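Local coordinates for protein thermoresistant glucokinase (PDB 4EUN) that probably phosphorylates gluconate at the expense of ATP, as a P-loop sugar kinase of the thermoresistant glucokinase (gluconokinase) family, at residues F128-K139 with L155-L165. Sequence-based numbering, arbitrary orientation.
Sequences FLHLDGPAEVIK and LQSQLATLEAL
In this P-loop kinase fold, built on a parallel sheet of strand order 2-3-1-4-5, the leucines of 155-165 pack along strand 127-132 and the start of helix 135-142. The axes of the short helical segments 135-139 and 155-161 approach to 11.7 Å at closest, their N-to-C directions 135° apart; side chains make most of the contact, and no direct hydrogen bond joins 128-139 to 155-165.

At the strand, Leu165 divides its methyls, CD1 lying 3.8 Å from His130 CB and CD2 resting against Phe128 CB. The imidazole of His130 is gripped from two ends. Its NE2 donates to Asp132 OD2 at 2.8 Å, reaching the anti side of the carboxylate with the oxygen 24° out of the ring plane. A water in the plane of the ring at its edge bonds ND1 and accepts from Leu165 N, making a polar bridge between the segments. These two bonds fix the ring's rotation. The other carboxylate oxygen, Asp132 OD1, accepts from Gly133 N.

Leu162, just past the end of helix 155-161, has CG anti to its backbone nitrogen (chi1 -167°), which carries CD2 to the His–Asp pair, 3.2 Å from Asp132 OD2 and 3.5 Å from His130 NE2; it also touches Met35 of strand 31-35, next to the presumed Walker A loop.

At the start of helix 135-142, Leu159 CD1 sits 3.7 Å from Ala135 CB. Leu155 forks: CD1 approaches Ile138 CG2 at 3.9 Å. Its CD2 meets Lys139 CG at 3.5 Å, tighter than usual for two carbons, where the Lys139 and Leu155 side chains cross at about a right angle.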
loop_
_atom_site.group_PDB
_atom_site.type_symbol
_atom_site.label_atom_id
_atom_site.label_comp_id
_atom_site.label_asym_id
_atom_site.label_seq_id
_atom_site.Cartn_x
_atom_site.Cartn_y
_atom_site.Cartn_z
ATOM N N PHE A 128 -9.770 -13.845 5.031
ATOM C CA PHE A 128 -8.451 -14.006 4.441
ATOM C C PHE A 128 -8.518 -14.435 2.991
ATOM O O PHE A 128 -9.293 -15.319 2.634
ATOM C CB PHE A 128 -7.642 -15.040 5.250
ATOM C CG PHE A 128 -7.238 -14.537 6.597
ATOM C CD1 PHE A 128 -8.106 -14.626 7.680
ATOM C CD2 PHE A 128 -6.003 -13.921 6.770
ATOM C CE1 PHE A 128 -7.740 -14.118 8.926
ATOM C CE2 PHE A 128 -5.629 -13.418 8.008
ATOM C CZ PHE A 128 -6.497 -13.515 9.085
ATOM N N LEU A 129 -7.714 -13.790 2.153
ATOM C CA LEU A 129 -7.483 -14.264 0.795
ATOM C C LEU A 129 -6.059 -14.792 0.777
ATOM O O LEU A 129 -5.097 -14.041 0.927
ATOM C CB LEU A 129 -7.653 -13.130 -0.221
ATOM C CG LEU A 129 -8.987 -12.383 -0.201
ATOM C CD1 LEU A 129 -8.922 -11.207 -1.165
ATOM C CD2 LEU A 129 -10.142 -13.305 -0.559
ATOM N N HIS A 130 -5.925 -16.100 0.621
ATOM C CA HIS A 130 -4.610 -16.735 0.666
ATOM C C HIS A 130 -4.080 -16.936 -0.757
ATOM O O HIS A 130 -4.526 -17.830 -1.474
ATOM C CB HIS A 130 -4.724 -18.068 1.404
ATOM C CG HIS A 130 -3.471 -18.885 1.402
ATOM N ND1 HIS A 130 -3.470 -20.215 1.766
ATOM C CD2 HIS A 130 -2.189 -18.572 1.097
ATOM C CE1 HIS A 130 -2.240 -20.691 1.669
ATOM N NE2 HIS A 130 -1.444 -19.722 1.262
ATOM N N LEU A 131 -3.147 -16.074 -1.160
ATOM C CA LEU A 131 -2.594 -16.091 -2.508
ATOM C C LEU A 131 -1.352 -16.965 -2.501
ATOM O O LEU A 131 -0.387 -16.693 -1.778
ATOM C CB LEU A 131 -2.246 -14.665 -2.939
ATOM C CG LEU A 131 -1.810 -14.387 -4.379
ATOM C CD1 LEU A 131 -2.927 -14.666 -5.363
ATOM C CD2 LEU A 131 -1.398 -12.938 -4.472
ATOM N N ASP A 132 -1.369 -18.033 -3.290
ATOM C CA ASP A 132 -0.278 -18.977 -3.207
ATOM C C ASP A 132 -0.195 -19.857 -4.441
ATOM O O ASP A 132 -1.077 -19.843 -5.297
ATOM C CB ASP A 132 -0.455 -19.822 -1.952
ATOM C CG ASP A 132 0.856 -20.225 -1.333
ATOM O OD1 ASP A 132 1.885 -20.225 -2.038
ATOM O OD2 ASP A 132 0.863 -20.538 -0.128
ATOM N N GLY A 133 0.881 -20.622 -4.519
ATOM C CA GLY A 133 1.095 -21.505 -5.649
ATOM C C GLY A 133 2.404 -22.228 -5.464
ATOM O O GLY A 133 3.050 -22.103 -4.423
ATOM N N PRO A 134 2.795 -23.023 -6.467
ATOM C CA PRO A 134 4.042 -23.778 -6.368
ATOM C C PRO A 134 5.245 -22.858 -6.218
ATOM O O PRO A 134 5.320 -21.823 -6.875
ATOM C CB PRO A 134 4.113 -24.505 -7.715
ATOM C CG PRO A 134 2.706 -24.557 -8.201
ATOM C CD PRO A 134 2.095 -23.257 -7.740
ATOM N N ALA A 135 6.184 -23.242 -5.363
ATOM C CA ALA A 135 7.408 -22.465 -5.165
ATOM C C ALA A 135 8.123 -22.097 -6.469
ATOM O O ALA A 135 8.652 -20.993 -6.601
ATOM C CB ALA A 135 8.363 -23.202 -4.228
ATOM N N GLU A 136 8.138 -23.018 -7.429
ATOM C CA GLU A 136 8.856 -22.785 -8.681
ATOM C C GLU A 136 8.236 -21.643 -9.492
ATOM O O GLU A 136 8.947 -20.910 -10.186
ATOM C CB GLU A 136 8.930 -24.067 -9.517
ATOM C CG GLU A 136 9.757 -23.935 -10.791
ATOM C CD GLU A 136 11.197 -23.511 -10.530
ATOM O OE1 GLU A 136 11.795 -22.874 -11.423
ATOM O OE2 GLU A 136 11.733 -23.816 -9.442
ATOM N N VAL A 137 6.919 -21.488 -9.396
ATOM C CA VAL A 137 6.229 -20.400 -10.098
ATOM C C VAL A 137 6.524 -19.076 -9.417
ATOM O O VAL A 137 6.735 -18.055 -10.080
ATOM C CB VAL A 137 4.706 -20.623 -10.157
ATOM C CG1 VAL A 137 4.005 -19.423 -10.831
ATOM C CG2 VAL A 137 4.394 -21.905 -10.903
ATOM N N ILE A 138 6.536 -19.095 -8.090
ATOM C CA ILE A 138 6.868 -17.899 -7.318
ATOM C C ILE A 138 8.289 -17.444 -7.642
ATOM O O ILE A 138 8.518 -16.262 -7.907
ATOM C CB ILE A 138 6.717 -18.138 -5.795
ATOM C CG1 ILE A 138 5.257 -18.464 -5.471
ATOM C CG2 ILE A 138 7.171 -16.903 -5.008
ATOM C CD1 ILE A 138 5.012 -18.980 -4.068
ATOM N N LYS A 139 9.235 -18.382 -7.639
ATOM C CA LYS A 139 10.624 -18.068 -7.980
ATOM C C LYS A 139 10.765 -17.497 -9.390
ATOM O O LYS A 139 11.573 -16.596 -9.624
ATOM C CB LYS A 139 11.512 -19.304 -7.822
ATOM C CG LYS A 139 11.789 -19.660 -6.371
ATOM C CD LYS A 139 12.838 -20.759 -6.215
ATOM C CE LYS A 139 12.230 -22.138 -6.374
ATOM N NZ LYS A 139 13.064 -23.221 -5.758
ATOM N N LEU A 155 12.431 -17.064 0.765
ATOM C CA LEU A 155 11.251 -17.788 0.286
ATOM C C LEU A 155 11.041 -19.113 1.003
ATOM O O LEU A 155 9.925 -19.427 1.391
ATOM C CB LEU A 155 11.286 -18.019 -1.229
ATOM C CG LEU A 155 10.103 -18.822 -1.791
ATOM C CD1 LEU A 155 8.781 -18.074 -1.615
ATOM C CD2 LEU A 155 10.313 -19.160 -3.252
ATOM N N GLN A 156 12.107 -19.892 1.180
ATOM C CA GLN A 156 11.981 -21.187 1.844
ATOM C C GLN A 156 11.355 -21.065 3.229
ATOM O O GLN A 156 10.404 -21.787 3.559
ATOM C CB GLN A 156 13.348 -21.873 1.956
ATOM C CG GLN A 156 13.319 -23.172 2.747
ATOM C CD GLN A 156 14.698 -23.799 2.890
ATOM O OE1 GLN A 156 15.629 -23.170 3.402
ATOM N NE2 GLN A 156 14.837 -25.043 2.437
ATOM N N SER A 157 11.884 -20.139 4.030
ATOM C CA SER A 157 11.379 -19.919 5.386
ATOM C C SER A 157 9.951 -19.384 5.398
ATOM O O SER A 157 9.161 -19.723 6.281
ATOM C CB SER A 157 12.296 -18.982 6.179
ATOM O OG SER A 157 12.290 -17.669 5.655
ATOM N N GLN A 158 9.619 -18.548 4.422
ATOM C CA GLN A 158 8.269 -18.017 4.317
ATOM C C GLN A 158 7.265 -19.118 3.995
ATOM O O GLN A 158 6.173 -19.158 4.561
ATOM C CB GLN A 158 8.219 -16.892 3.272
ATOM C CG GLN A 158 8.764 -15.572 3.782
ATOM C CD GLN A 158 7.683 -14.761 4.469
ATOM O OE1 GLN A 158 6.708 -14.365 3.838
ATOM N NE2 GLN A 158 7.831 -14.548 5.777
ATOM N N LEU A 159 7.639 -20.023 3.094
ATOM C CA LEU A 159 6.736 -21.102 2.717
ATOM C C LEU A 159 6.535 -22.059 3.890
ATOM O O LEU A 159 5.497 -22.700 4.006
ATOM C CB LEU A 159 7.255 -21.842 1.485
ATOM C CG LEU A 159 7.288 -21.001 0.211
ATOM C CD1 LEU A 159 7.994 -21.767 -0.891
ATOM C CD2 LEU A 159 5.885 -20.628 -0.229
ATOM N N ALA A 160 7.525 -22.124 4.776
ATOM C CA ALA A 160 7.388 -22.911 6.000
ATOM C C ALA A 160 6.471 -22.235 7.031
ATOM O O ALA A 160 5.822 -22.910 7.826
ATOM C CB ALA A 160 8.751 -23.190 6.600
ATOM N N THR A 161 6.418 -20.905 7.003
ATOM C CA THR A 161 5.641 -20.115 7.968
ATOM C C THR A 161 4.162 -20.030 7.583
ATOM O O THR A 161 3.283 -19.903 8.440
ATOM C CB THR A 161 6.235 -18.682 8.087
ATOM O OG1 THR A 161 7.577 -18.767 8.586
ATOM C CG2 THR A 161 5.404 -17.794 9.012
ATOM N N LEU A 162 3.902 -20.114 6.283
ATOM C CA LEU A 162 2.558 -19.969 5.733
ATOM C C LEU A 162 1.721 -21.221 6.002
ATOM O O LEU A 162 1.785 -22.192 5.244
ATOM C CB LEU A 162 2.662 -19.691 4.230
ATOM C CG LEU A 162 1.415 -19.211 3.497
ATOM C CD1 LEU A 162 0.725 -18.219 4.341
ATOM C CD2 LEU A 162 1.763 -18.578 2.168
ATOM N N GLU A 163 0.940 -21.188 7.082
ATOM C CA GLU A 163 0.100 -22.320 7.487
ATOM C C GLU A 163 -1.256 -22.264 6.793
ATOM O O GLU A 163 -1.883 -21.206 6.740
ATOM C CB GLU A 163 -0.074 -22.351 9.014
ATOM C CG GLU A 163 1.231 -22.659 9.751
ATOM C CD GLU A 163 1.127 -22.613 11.260
ATOM O OE1 GLU A 163 0.029 -22.359 11.815
ATOM O OE2 GLU A 163 2.173 -22.832 11.914
ATOM N N ALA A 164 -1.700 -23.402 6.261
ATOM C CA ALA A 164 -2.976 -23.480 5.548
ATOM C C ALA A 164 -4.118 -22.908 6.374
ATOM O O ALA A 164 -4.147 -23.052 7.608
ATOM C CB ALA A 164 -3.282 -24.928 5.173
ATOM N N LEU A 165 -5.060 -22.252 5.704
ATOM C CA LEU A 165 -6.284 -21.845 6.389
ATOM C C LEU A 165 -7.008 -23.078 6.937
ATOM O O LEU A 165 -7.100 -24.119 6.272
ATOM C CB LEU A 165 -7.198 -21.048 5.458
ATOM C CG LEU A 165 -6.692 -19.652 5.108
ATOM C CD1 LEU A 165 -7.444 -19.131 3.911
ATOM C CD2 LEU A 165 -6.867 -18.717 6.291
HETATM O O HOH W 1 -4.782 -22.403 2.756
#